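Local structure of N-acetyltransferase (Staphylococcus aureus subsp. aureus, 4M85) at residues 49-54 with 89-94; 66-71 with 123-128; 133-138 with 165-170. The protein probably transfers an acetyl group from acetyl-CoA to an acceptor, often an amine in this family, as other GNAT-fold enzymes do. One frame throughout, in Å; residues are numbered along the deposited sequence.

Contact 1 of 3, residues 49-54 with 89-94; sequences VDATYR and ELLDLP
L91 turns CG anti to its carbonyl carbon (chi1 -56°), which carries L91 CD2 to within 4.0 Å of D50 CB; a like torsion in D50 (chi1 -67°) turns that carboxylate toward a bridging water. Two connections of this GNAT fold meet here: residues 49-54, between helix 37-49 and strand 60-65, and residues 89-94, between the short helices 81-86 and 95-98. The apolar part involves three pairs, with 194 Å² buried in the whole contact. A51 directs its single methyl at the other segment, where A51 CB lies 4.0 Å from L90 CB. The same A51 CB is 4.1 Å from L91 CD2, making that leucine methyl common to D50 and A51. Just beyond A51 the chain reverses through an inverse gamma turn centred on T52, with a weak bond from Y53 N to A51 O. Y53 OH hydrogen-bonds E85 OE1 and its ring meets W88 edge-to-face, while K46 of helix 37-49 binds D92 O. On the exposed side one water bridges the two segments. The carboxylates come near each other, D50 OD2 lying 4.5 Å from D92 OD2, and water would be expected to ease any repulsion. This water donates to D50 OD2 at a short 2.5 Å and, weakly, to D92 OD2, and it accepts from D92 N at 3.0 Å.

Contact 2 of 3, residues 66-71 with 123-128; sequences ENKVAG and AAYRGR
Y125 lays the face of its ring over A70, and this CH-pi contact is the compact part of the meeting between residues 66-71 and 123-128. The methyl carbon A70 CB stands 3.9 Å from the centroid of the Y125 ring, 21° off the ring normal. It is displaced toward the root of the ring, since its closest atom is Y125 CG at 3.7 Å. A70 CA joins in beside Y125 CD2 at 3.9 Å, so strand backbone as well as methyl supports the ring. With CG anti to its carbonyl carbon (chi1 -61°), Y125 extends across the beginning of strand 68-77.

The far end of the ring is looser. Across the contact the nearest atoms to Y125 OH are K68 CB and K68 CD, both at 4.0 Å, and the lysine chain crosses the tyrosine at about a right angle. K68 is exposed, and its chain, bent at chi2, carries the amino end away from the tyrosine. On the loop's own side, Y125 CD1 lies 3.6 Å above the guanidinium plane of R128, toward the rim of that group.

R126 begins an R-x-x-G-x-A sequence, consistent with the GNAT loop that holds the coenzyme A pyrophosphate. Y125, just before it, packs on the strand, so the probable loop starts beside the sheet. A70 and G71 form a classic beta bulge opposite Y63 of strand 60-65, A70 also bonds through its backbone to F122, and both A70 and Y125 touch V65 and, at the head of helix 130-140, I130.

Contact 3 of 3, residues 133-138 with 165-170; sequences KLLTSL and VGFISD
L135 carries the apolar contacts, all of them through one methyl. Its CD2 touches V165 CG2 at 4.1 Å. The same L135 CD2 lies 4.0 Å from F167 CE1, meeting the phenyl ring at a slant. The CB of L135 already points at the other segment; with CG anti to the backbone N (chi1 -179°) the side chain continues outward from helix 130-140, and chi2 (52°) helps set CD2 at the contact. V165 answers with CG2, the methyl set between its backbone N and carbonyl carbon.

A mixed contact lies one residue along the helix. T136 OG1 and V165 CG1 are 4.2 Å apart, a polar atom against a methyl. The hydroxyl has its polar partner elsewhere, in T132 O one turn back on its own helix.

Backbone geometry sets the positions of V165 and F167. Between them G166 ends helix 156-164 in a Schellman motif, with phi at 112°. This V-G-F turn resembles the Gly-Phe pair common in GNAT sequences, and it delivers the chain to strand 168-175. F167 also packs on L183 of strand 178-184, while L135 touches I73 of strand 68-77.

Because the side chains meet through carbon and one hydroxyl already bonded within its helix, the join between helix and turn rests on dispersion and apolar burial, without directional bonds.

In the fold
Contacts 2 and 3 are consecutive along the chain and adjoin in space: their centres are about 20 Å apart, and R128 O lies 3.5 Å from K133 CE. They involve successive parts of the chain, the probable pyrophosphate loop in contact 2 and, in contact 3, the helix 130-140 that follows it; G71 also packs against L134 across the two. Contact 1 stands apart, its centre about 27 Å from the centre of contact 2 and about 29 Å from that of contact 3, on the opposite side of the chain's centre from the latter. Its nearest atoms are about 12 Å from contact 2, so it does not touch the probable coenzyme loop.

Contact 1 of 3, residues 49-54 with 89-94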
ATOM      1  N   VAL A  49       6.364 -11.670   3.244  1.00 15.75           N
ATOM      2  CA  VAL A  49       6.462 -12.797   4.187  1.00 15.92           C
ATOM      3  C   VAL A  49       7.808 -12.940   4.903  1.00 17.25           C
ATOM      4  O   VAL A  49       7.825 -13.348   6.042  1.00 16.90           O
ATOM      5  CB  VAL A  49       6.080 -14.178   3.541  1.00 16.63           C
ATOM      6  CG1 VAL A  49       4.600 -14.247   3.222  1.00 17.08           C
ATOM      7  CG2 VAL A  49       6.896 -14.498   2.306  1.00 15.95           C
ATOM      8  N   ASP A  50       8.926 -12.540   4.284  1.00 17.76           N
ATOM      9  CA  ASP A  50      10.249 -12.908   4.794  1.00 18.47           C
ATOM     10  C   ASP A  50      10.828 -11.943   5.828  1.00 18.95           C
ATOM     11  O   ASP A  50      11.800 -12.270   6.521  1.00 18.86           O
ATOM     12  CB  ASP A  50      11.221 -13.103   3.607  1.00 19.15           C
ATOM     13  CG  ASP A  50      10.843 -14.306   2.754  1.00 20.08           C
ATOM     14  OD1 ASP A  50      10.130 -15.182   3.281  1.00 20.68           O
ATOM     15  OD2 ASP A  50      11.245 -14.406   1.579  1.00 20.27           O
ATOM     16  N   ALA A  51      10.222 -10.766   5.943  1.00 17.70           N
ATOM     17  CA  ALA A  51      10.632  -9.760   6.901  1.00 17.01           C
ATOM     18  C   ALA A  51       9.470  -8.784   7.002  1.00 17.59           C
ATOM     19  O   ALA A  51       8.599  -8.784   6.141  1.00 17.75           O
ATOM     20  CB  ALA A  51      11.885  -9.050   6.418  1.00 16.40           C
ATOM     21  N   THR A  52       9.478  -7.927   8.005  1.00 17.66           N
ATOM     22  CA  THR A  52       8.377  -6.993   8.203  1.00 18.19           C
ATOM     23  C   THR A  52       8.624  -5.673   7.502  1.00 17.03           C
ATOM     24  O   THR A  52       8.917  -4.645   8.136  1.00 18.20           O
ATOM     25  CB  THR A  52       8.052  -6.819   9.696  1.00 18.83           C
ATOM     26  OG1 THR A  52       7.948  -8.115  10.271  1.00 19.04           O
ATOM     27  CG2 THR A  52       6.709  -6.113   9.904  1.00 18.77           C
ATOM     28  N   TYR A  53       8.501  -5.745   6.176  1.00 16.25           N
ATOM     29  CA  TYR A  53       8.590  -4.620   5.287  1.00 16.93           C
ATOM     30  C   TYR A  53       7.235  -3.888   5.369  1.00 16.33           C
ATOM     31  O   TYR A  53       6.295  -4.385   5.991  1.00 14.93           O
ATOM     32  CB  TYR A  53       8.943  -5.087   3.842  1.00 17.09           C
ATOM     33  CG  TYR A  53       9.090  -3.929   2.914  1.00 17.82           C
ATOM     34  CD1 TYR A  53      10.027  -2.962   3.159  1.00 18.14           C
ATOM     35  CD2 TYR A  53       8.251  -3.768   1.821  1.00 18.56           C
ATOM     36  CE1 TYR A  53      10.139  -1.857   2.349  1.00 19.69           C
ATOM     37  CE2 TYR A  53       8.362  -2.671   0.987  1.00 19.02           C
ATOM     38  CZ  TYR A  53       9.306  -1.706   1.263  1.00 19.77           C
ATOM     39  OH  TYR A  53       9.432  -0.572   0.484  1.00 19.69           O
ATOM     40  N   ARG A  54       7.170  -2.686   4.819  1.00 17.65           N
ATOM     41  CA  ARG A  54       5.895  -1.952   4.654  1.00 17.73           C
ATOM     42  C   ARG A  54       4.739  -2.868   4.229  1.00 18.89           C
ATOM     43  O   ARG A  54       3.631  -2.858   4.827  1.00 18.06           O
ATOM     44  CB  ARG A  54       6.072  -0.884   3.580  1.00 18.03           C
ATOM     45  CG  ARG A  54       6.826   0.368   4.000  1.00 17.73           C
ATOM     46  CD  ARG A  54       7.135   1.184   2.767  1.00 18.09           C
ATOM     47  NE  ARG A  54       8.067   2.287   2.999  1.00 19.50           N
ATOM     48  CZ  ARG A  54       7.725   3.537   3.318  1.00 19.66           C
ATOM     49  NH1 ARG A  54       6.450   3.894   3.471  1.00 19.70           N
ATOM     50  NH2 ARG A  54       8.673   4.451   3.456  1.00 19.98           N
ATOM     51  N   GLU A  89      16.137  -4.736   3.372  1.00 19.01           N
ATOM     52  CA  GLU A  89      17.494  -5.248   3.364  1.00 20.44           C
ATOM     53  C   GLU A  89      17.667  -6.695   3.860  1.00 20.96           C
ATOM     54  O   GLU A  89      18.698  -7.330   3.603  1.00 18.82           O
ATOM     55  CB  GLU A  89      18.373  -4.297   4.156  1.00 22.24           C
ATOM     56  CG  GLU A  89      18.400  -2.898   3.565  1.00 24.38           C
ATOM     57  CD  GLU A  89      19.465  -2.016   4.191  1.00 29.43           C
ATOM     58  OE1 GLU A  89      19.633  -2.088   5.448  1.00 29.58           O
ATOM     59  OE2 GLU A  89      20.130  -1.274   3.413  1.00 30.64           O
ATOM     60  N   LEU A  90      16.655  -7.233   4.540  1.00 21.70           N
ATOM     61  CA  LEU A  90      16.684  -8.615   5.021  1.00 21.00           C
ATOM     62  C   LEU A  90      16.136  -9.622   4.014  1.00 21.82           C
ATOM     63  O   LEU A  90      16.045 -10.811   4.325  1.00 22.36           O
ATOM     64  CB  LEU A  90      15.903  -8.730   6.340  1.00 22.37           C
ATOM     65  CG  LEU A  90      16.333  -7.690   7.410  1.00 24.02           C
ATOM     66  CD1 LEU A  90      15.493  -7.769   8.672  1.00 24.21           C
ATOM     67  CD2 LEU A  90      17.802  -7.886   7.730  1.00 26.16           C
ATOM     68  N   LEU A  91      15.755  -9.169   2.818  1.00 21.54           N
ATOM     69  CA  LEU A  91      15.185 -10.071   1.803  1.00 20.75           C
ATOM     70  C   LEU A  91      16.295 -10.749   1.007  1.00 21.04           C
ATOM     71  O   LEU A  91      17.405 -10.221   0.914  1.00 21.09           O
ATOM     72  CB  LEU A  91      14.249  -9.292   0.848  1.00 19.54           C
ATOM     73  CG  LEU A  91      13.115  -8.524   1.520  1.00 18.91           C
ATOM     74  CD1 LEU A  91      12.250  -7.746   0.526  1.00 18.20           C
ATOM     75  CD2 LEU A  91      12.275  -9.491   2.360  1.00 19.11           C
ATOM     76  N   ASP A  92      15.985 -11.913   0.437  1.00 20.81           N
ATOM     77  CA  ASP A  92      16.939 -12.677  -0.362  1.00 21.41           C
ATOM     78  C   ASP A  92      16.799 -12.253  -1.822  1.00 21.31           C
ATOM     79  O   ASP A  92      15.972 -12.809  -2.556  1.00 20.36           O
ATOM     80  CB  ASP A  92      16.686 -14.187  -0.249  1.00 21.43           C
ATOM     81  CG  ASP A  92      16.576 -14.662   1.184  1.00 21.31           C
ATOM     82  OD1 ASP A  92      17.433 -14.291   2.030  1.00 20.79           O
ATOM     83  OD2 ASP A  92      15.632 -15.433   1.459  1.00 19.71           O
ATOM     84  N   LEU A  93      17.628 -11.292  -2.225  1.00 21.98           N
ATOM     85  CA  LEU A  93      17.484 -10.565  -3.472  1.00 22.12           C
ATOM     86  C   LEU A  93      18.766 -10.602  -4.305  1.00 24.61           C
ATOM     87  O   LEU A  93      19.865 -10.602  -3.758  1.00 23.25           O
ATOM     88  CB  LEU A  93      17.128  -9.113  -3.191  1.00 21.80           C
ATOM     89  CG  LEU A  93      15.812  -8.878  -2.435  1.00 22.16           C
ATOM     90  CD1 LEU A  93      15.593  -7.384  -2.278  1.00 21.98           C
ATOM     91  CD2 LEU A  93      14.633  -9.535  -3.155  1.00 21.58           C
ATOM     92  N   PRO A  94      18.616 -10.632  -5.629  1.00 26.36           N
ATOM     93  CA  PRO A  94      19.767 -10.508  -6.509  1.00 28.34           C
ATOM     94  C   PRO A  94      20.448  -9.155  -6.381  1.00 31.02           C
ATOM     95  O   PRO A  94      19.817  -8.140  -6.019  1.00 29.45           O
ATOM     96  CB  PRO A  94      19.180 -10.701  -7.908  1.00 28.82           C
ATOM     97  CG  PRO A  94      17.719 -10.461  -7.763  1.00 29.30           C
ATOM     98  CD  PRO A  94      17.369 -10.871  -6.370  1.00 28.02           C
TER
HETATM   99  O   HOH W   1      13.516 -13.440   1.093  1.00 17.99           O

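Contact 2 of 3, residues 66-71 with 123-128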
ATOM      1  N   GLU A  66     -14.609 -14.738  -5.212  1.00 32.11           N
ATOM      2  CA  GLU A  66     -14.545 -16.005  -5.950  1.00 35.41           C
ATOM      3  C   GLU A  66     -13.178 -16.677  -5.764  1.00 36.02           C
ATOM      4  O   GLU A  66     -12.530 -17.071  -6.741  1.00 36.35           O
ATOM      5  CB  GLU A  66     -14.836 -15.767  -7.445  1.00 38.77           C
ATOM      6  CG  GLU A  66     -16.273 -15.368  -7.724  1.00 42.14           C
ATOM      7  CD  GLU A  66     -17.257 -16.464  -7.323  1.00 48.28           C
ATOM      8  OE1 GLU A  66     -17.048 -17.628  -7.741  1.00 56.65           O
ATOM      9  OE2 GLU A  66     -18.231 -16.179  -6.587  1.00 50.28           O
ATOM     10  N   ASN A  67     -12.740 -16.748  -4.505  1.00 34.59           N
ATOM     11  CA  ASN A  67     -11.468 -17.356  -4.116  1.00 36.56           C
ATOM     12  C   ASN A  67     -10.206 -16.645  -4.629  1.00 33.32           C
ATOM     13  O   ASN A  67      -9.126 -17.196  -4.546  1.00 31.18           O
ATOM     14  CB  ASN A  67     -11.445 -18.840  -4.515  1.00 37.91           C
ATOM     15  CG  ASN A  67     -12.703 -19.569  -4.087  1.00 41.37           C
ATOM     16  OD1 ASN A  67     -13.040 -19.587  -2.905  1.00 44.40           O
ATOM     17  ND2 ASN A  67     -13.416 -20.156  -5.047  1.00 43.71           N
ATOM     18  N   LYS A  68     -10.355 -15.426  -5.140  1.00 33.72           N
ATOM     19  CA  LYS A  68      -9.241 -14.646  -5.686  1.00 33.22           C
ATOM     20  C   LYS A  68      -9.133 -13.294  -4.979  1.00 30.42           C
ATOM     21  O   LYS A  68     -10.169 -12.696  -4.656  1.00 29.39           O
ATOM     22  CB  LYS A  68      -9.475 -14.407  -7.176  1.00 36.58           C
ATOM     23  CG  LYS A  68      -9.044 -15.566  -8.063  1.00 41.57           C
ATOM     24  CD  LYS A  68      -8.567 -15.064  -9.432  1.00 46.21           C
ATOM     25  CE  LYS A  68      -7.763 -16.123 -10.189  1.00 49.31           C
ATOM     26  NZ  LYS A  68      -7.138 -15.563 -11.423  1.00 50.23           N
ATOM     27  N   VAL A  69      -7.902 -12.807  -4.765  1.00 25.58           N
ATOM     28  CA  VAL A  69      -7.667 -11.456  -4.219  1.00 23.79           C
ATOM     29  C   VAL A  69      -8.036 -10.412  -5.259  1.00 23.65           C
ATOM     30  O   VAL A  69      -7.385 -10.314  -6.308  1.00 24.84           O
ATOM     31  CB  VAL A  69      -6.186 -11.257  -3.787  1.00 24.74           C
ATOM     32  CG1 VAL A  69      -5.885  -9.803  -3.397  1.00 24.13           C
ATOM     33  CG2 VAL A  69      -5.862 -12.190  -2.633  1.00 25.89           C
ATOM     34  N   ALA A  70      -9.099  -9.660  -4.983  1.00 22.48           N
ATOM     35  CA  ALA A  70      -9.616  -8.610  -5.884  1.00 21.77           C
ATOM     36  C   ALA A  70      -8.938  -7.273  -5.627  1.00 19.69           C
ATOM     37  O   ALA A  70      -8.814  -6.424  -6.511  1.00 21.27           O
ATOM     38  CB  ALA A  70     -11.117  -8.453  -5.667  1.00 21.90           C
ATOM     39  N   GLY A  71      -8.531  -7.075  -4.385  1.00 18.82           N
ATOM     40  CA  GLY A  71      -7.943  -5.818  -3.967  1.00 17.92           C
ATOM     41  C   GLY A  71      -7.334  -5.931  -2.596  1.00 16.82           C
ATOM     42  O   GLY A  71      -7.550  -6.919  -1.894  1.00 17.18           O
ATOM     43  N   ALA A 123      -8.075  -4.220 -12.086  1.00 23.46           N
ATOM     44  CA  ALA A 123      -8.956  -3.616 -13.105  1.00 24.50           C
ATOM     45  C   ALA A 123     -10.258  -4.406 -13.348  1.00 24.50           C
ATOM     46  O   ALA A 123     -11.321  -3.830 -13.510  1.00 24.19           O
ATOM     47  CB  ALA A 123      -8.171  -3.428 -14.410  1.00 23.86           C
ATOM     48  N   ALA A 124     -10.165  -5.729 -13.332  1.00 26.18           N
ATOM     49  CA  ALA A 124     -11.319  -6.604 -13.584  1.00 27.94           C
ATOM     50  C   ALA A 124     -12.384  -6.507 -12.492  1.00 28.23           C
ATOM     51  O   ALA A 124     -13.520  -6.925 -12.704  1.00 27.52           O
ATOM     52  CB  ALA A 124     -10.855  -8.054 -13.732  1.00 27.72           C
ATOM     53  N   TYR A 125     -12.023  -5.965 -11.329  1.00 26.79           N
ATOM     54  CA  TYR A 125     -12.970  -5.905 -10.219  1.00 27.66           C
ATOM     55  C   TYR A 125     -13.376  -4.474  -9.909  1.00 27.58           C
ATOM     56  O   TYR A 125     -14.060  -4.236  -8.930  1.00 27.74           O
ATOM     57  CB  TYR A 125     -12.412  -6.607  -8.984  1.00 26.89           C
ATOM     58  CG  TYR A 125     -12.135  -8.073  -9.197  1.00 28.80           C
ATOM     59  CD1 TYR A 125     -13.141  -9.022  -9.059  1.00 30.02           C
ATOM     60  CD2 TYR A 125     -10.870  -8.506  -9.547  1.00 29.51           C
ATOM     61  CE1 TYR A 125     -12.884 -10.370  -9.277  1.00 31.84           C
ATOM     62  CE2 TYR A 125     -10.595  -9.842  -9.766  1.00 31.89           C
ATOM     63  CZ  TYR A 125     -11.599 -10.774  -9.626  1.00 33.30           C
ATOM     64  OH  TYR A 125     -11.292 -12.097  -9.844  1.00 33.18           O
ATOM     65  N   ARG A 126     -12.986  -3.530 -10.770  1.00 28.73           N
ATOM     66  CA  ARG A 126     -13.292  -2.128 -10.540  1.00 30.59           C
ATOM     67  C   ARG A 126     -14.776  -1.838 -10.713  1.00 31.42           C
ATOM     68  O   ARG A 126     -15.480  -2.550 -11.434  1.00 30.47           O
ATOM     69  CB  ARG A 126     -12.453  -1.209 -11.430  1.00 32.07           C
ATOM     70  CG  ARG A 126     -11.179  -0.783 -10.726  1.00 35.47           C
ATOM     71  CD  ARG A 126     -10.105  -0.252 -11.670  1.00 37.06           C
ATOM     72  NE  ARG A 126      -8.783  -0.557 -11.135  1.00 38.29           N
ATOM     73  CZ  ARG A 126      -7.640  -0.087 -11.614  1.00 44.30           C
ATOM     74  NH1 ARG A 126      -7.635   0.742 -12.660  1.00 45.35           N
ATOM     75  NH2 ARG A 126      -6.491  -0.447 -11.035  1.00 46.04           N
ATOM     76  N   GLY A 127     -15.223  -0.796 -10.011  1.00 32.76           N
ATOM     77  CA  GLY A 127     -16.615  -0.358 -10.019  1.00 34.19           C
ATOM     78  C   GLY A 127     -17.517  -1.107  -9.064  1.00 32.99           C
ATOM     79  O   GLY A 127     -18.735  -1.035  -9.192  1.00 33.16           O
ATOM     80  N   ARG A 128     -16.934  -1.820  -8.103  1.00 30.57           N
ATOM     81  CA  ARG A 128     -17.713  -2.603  -7.143  1.00 29.30           C
ATOM     82  C   ARG A 128     -17.605  -2.096  -5.714  1.00 27.30           C
ATOM     83  O   ARG A 128     -18.039  -2.774  -4.793  1.00 29.97           O
ATOM     84  CB  ARG A 128     -17.288  -4.071  -7.192  1.00 32.05           C
ATOM     85  CG  ARG A 128     -17.296  -4.665  -8.588  1.00 36.01           C
ATOM     86  CD  ARG A 128     -16.958  -6.143  -8.547  1.00 38.98           C
ATOM     87  NE  ARG A 128     -16.702  -6.660  -9.891  1.00 41.92           N
ATOM     88  CZ  ARG A 128     -16.635  -7.953 -10.205  1.00 42.56           C
ATOM     89  NH1 ARG A 128     -16.811  -8.896  -9.276  1.00 43.35           N
ATOM     90  NH2 ARG A 128     -16.391  -8.306 -11.457  1.00 42.04           N
TER

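Contact 3 of 3, residues 133-138 with 165-170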
ATOM      1  N   LYS A 133     -15.044  -0.215   0.559  1.00 16.91           N
ATOM      2  CA  LYS A 133     -15.332  -1.255   1.538  1.00 17.30           C
ATOM      3  C   LYS A 133     -14.097  -1.601   2.371  1.00 16.77           C
ATOM      4  O   LYS A 133     -14.194  -1.845   3.582  1.00 16.33           O
ATOM      5  CB  LYS A 133     -15.850  -2.518   0.848  1.00 19.26           C
ATOM      6  CG  LYS A 133     -17.280  -2.418   0.306  1.00 22.21           C
ATOM      7  CD  LYS A 133     -17.683  -3.738  -0.361  1.00 24.44           C
ATOM      8  CE  LYS A 133     -18.711  -3.567  -1.471  1.00 27.06           C
ATOM      9  NZ  LYS A 133     -19.917  -2.838  -0.987  1.00 28.51           N
ATOM     10  N   LEU A 134     -12.941  -1.665   1.725  1.00 15.91           N
ATOM     11  CA  LEU A 134     -11.708  -2.007   2.445  1.00 16.91           C
ATOM     12  C   LEU A 134     -11.332  -0.895   3.395  1.00 16.51           C
ATOM     13  O   LEU A 134     -10.946  -1.135   4.535  1.00 17.61           O
ATOM     14  CB  LEU A 134     -10.554  -2.272   1.477  1.00 16.63           C
ATOM     15  CG  LEU A 134     -10.523  -3.636   0.830  1.00 16.94           C
ATOM     16  CD1 LEU A 134      -9.465  -3.625  -0.240  1.00 16.83           C
ATOM     17  CD2 LEU A 134     -10.242  -4.705   1.874  1.00 18.03           C
ATOM     18  N   LEU A 135     -11.472   0.326   2.925  1.00 17.10           N
ATOM     19  CA  LEU A 135     -11.163   1.491   3.742  1.00 17.56           C
ATOM     20  C   LEU A 135     -12.097   1.598   4.966  1.00 17.88           C
ATOM     21  O   LEU A 135     -11.649   1.779   6.099  1.00 17.22           O
ATOM     22  CB  LEU A 135     -11.242   2.745   2.877  1.00 18.12           C
ATOM     23  CG  LEU A 135     -10.920   4.100   3.516  1.00 17.81           C
ATOM     24  CD1 LEU A 135      -9.574   3.999   4.203  1.00 18.09           C
ATOM     25  CD2 LEU A 135     -10.910   5.225   2.494  1.00 17.82           C
ATOM     26  N   THR A 136     -13.395   1.488   4.723  1.00 18.15           N
ATOM     27  CA  THR A 136     -14.398   1.583   5.781  1.00 18.10           C
ATOM     28  C   THR A 136     -14.149   0.518   6.853  1.00 19.02           C
ATOM     29  O   THR A 136     -14.127   0.800   8.035  1.00 20.02           O
ATOM     30  CB  THR A 136     -15.791   1.471   5.165  1.00 18.76           C
ATOM     31  OG1 THR A 136     -16.023   2.620   4.379  1.00 18.41           O
ATOM     32  CG2 THR A 136     -16.885   1.394   6.206  1.00 19.87           C
ATOM     33  N   SER A 137     -13.900  -0.703   6.420  1.00 19.64           N
ATOM     34  CA  SER A 137     -13.690  -1.785   7.348  1.00 20.96           C
ATOM     35  C   SER A 137     -12.371  -1.616   8.135  1.00 20.38           C
ATOM     36  O   SER A 137     -12.318  -1.958   9.311  1.00 18.85           O
ATOM     37  CB  SER A 137     -13.747  -3.120   6.608  1.00 22.74           C
ATOM     38  OG  SER A 137     -13.072  -4.093   7.337  1.00 27.01           O
ATOM     39  N   LEU A 138     -11.325  -1.084   7.491  1.00 19.36           N
ATOM     40  CA  LEU A 138     -10.062  -0.826   8.166  1.00 18.52           C
ATOM     41  C   LEU A 138     -10.215   0.277   9.216  1.00 19.01           C
ATOM     42  O   LEU A 138      -9.652   0.170  10.313  1.00 17.59           O
ATOM     43  CB  LEU A 138      -8.972  -0.423   7.163  1.00 18.22           C
ATOM     44  CG  LEU A 138      -7.591  -0.075   7.735  1.00 18.59           C
ATOM     45  CD1 LEU A 138      -7.007  -1.287   8.438  1.00 17.91           C
ATOM     46  CD2 LEU A 138      -6.643   0.407   6.642  1.00 18.37           C
ATOM     47  N   VAL A 165     -15.893   9.608   3.635  1.00 27.97           N
ATOM     48  CA  VAL A 165     -15.777   8.788   4.853  1.00 28.77           C
ATOM     49  C   VAL A 165     -15.165   9.563   6.007  1.00 26.54           C
ATOM     50  O   VAL A 165     -14.944   9.002   7.068  1.00 28.80           O
ATOM     51  CB  VAL A 165     -14.995   7.463   4.654  1.00 29.85           C
ATOM     52  CG1 VAL A 165     -15.555   6.689   3.476  1.00 30.96           C
ATOM     53  CG2 VAL A 165     -13.510   7.712   4.469  1.00 29.93           C
ATOM     54  N   GLY A 166     -14.868  10.841   5.812  1.00 26.72           N
ATOM     55  CA  GLY A 166     -14.540  11.723   6.949  1.00 25.30           C
ATOM     56  C   GLY A 166     -13.120  12.236   7.072  1.00 25.44           C
ATOM     57  O   GLY A 166     -12.772  12.860   8.089  1.00 26.50           O
ATOM     58  N   PHE A 167     -12.278  11.995   6.069  1.00 25.10           N
ATOM     59  CA  PHE A 167     -10.900  12.541   6.090  1.00 24.41           C
ATOM     60  C   PHE A 167     -10.924  14.061   5.939  1.00 26.27           C
ATOM     61  O   PHE A 167     -11.802  14.604   5.280  1.00 26.54           O
ATOM     62  CB  PHE A 167     -10.035  11.935   4.967  1.00 23.75           C
ATOM     63  CG  PHE A 167      -9.579  10.508   5.227  1.00 20.42           C
ATOM     64  CD1 PHE A 167     -10.318   9.440   4.759  1.00 20.76           C
ATOM     65  CD2 PHE A 167      -8.411  10.245   5.905  1.00 20.56           C
ATOM     66  CE1 PHE A 167      -9.906   8.141   4.964  1.00 19.61           C
ATOM     67  CE2 PHE A 167      -7.977   8.935   6.126  1.00 20.53           C
ATOM     68  CZ  PHE A 167      -8.731   7.874   5.646  1.00 19.79           C
ATOM     69  N   ILE A 168      -9.938  14.743   6.521  1.00 27.25           N
ATOM     70  CA  ILE A 168      -9.798  16.173   6.361  1.00 29.07           C
ATOM     71  C   ILE A 168      -8.369  16.518   5.924  1.00 27.67           C
ATOM     72  O   ILE A 168      -7.425  15.743   6.131  1.00 25.83           O
ATOM     73  CB  ILE A 168     -10.185  16.957   7.641  1.00 31.45           C
ATOM     74  CG1 ILE A 168      -9.156  16.768   8.748  1.00 33.83           C
ATOM     75  CG2 ILE A 168     -11.581  16.565   8.137  1.00 30.26           C
ATOM     76  CD1 ILE A 168      -8.957  18.019   9.571  1.00 35.47           C
ATOM     77  N   SER A 169      -8.229  17.681   5.309  1.00 25.10           N
ATOM     78  CA  SER A 169      -6.960  18.090   4.747  1.00 24.76           C
ATOM     79  C   SER A 169      -5.979  18.406   5.868  1.00 24.32           C
ATOM     80  O   SER A 169      -6.344  18.987   6.897  1.00 22.62           O
ATOM     81  CB  SER A 169      -7.147  19.295   3.829  1.00 25.33           C
ATOM     82  OG  SER A 169      -8.137  19.017   2.856  1.00 26.79           O
ATOM     83  N   ASP A 170      -4.745  17.971   5.676  1.00 24.11           N
ATOM     84  CA  ASP A 170      -3.669  18.275   6.608  1.00 24.71           C
ATOM     85  C   ASP A 170      -2.398  18.495   5.827  1.00 23.40           C
ATOM     86  O   ASP A 170      -1.375  17.866   6.102  1.00 25.02           O
ATOM     87  CB  ASP A 170      -3.508  17.152   7.640  1.00 25.64           C
ATOM     88  CG  ASP A 170      -2.410  17.434   8.637  1.00 27.46           C
ATOM     89  OD1 ASP A 170      -2.202  18.627   8.943  1.00 31.03           O
ATOM     90  OD2 ASP A 170      -1.725  16.481   9.090  1.00 27.55           O
TER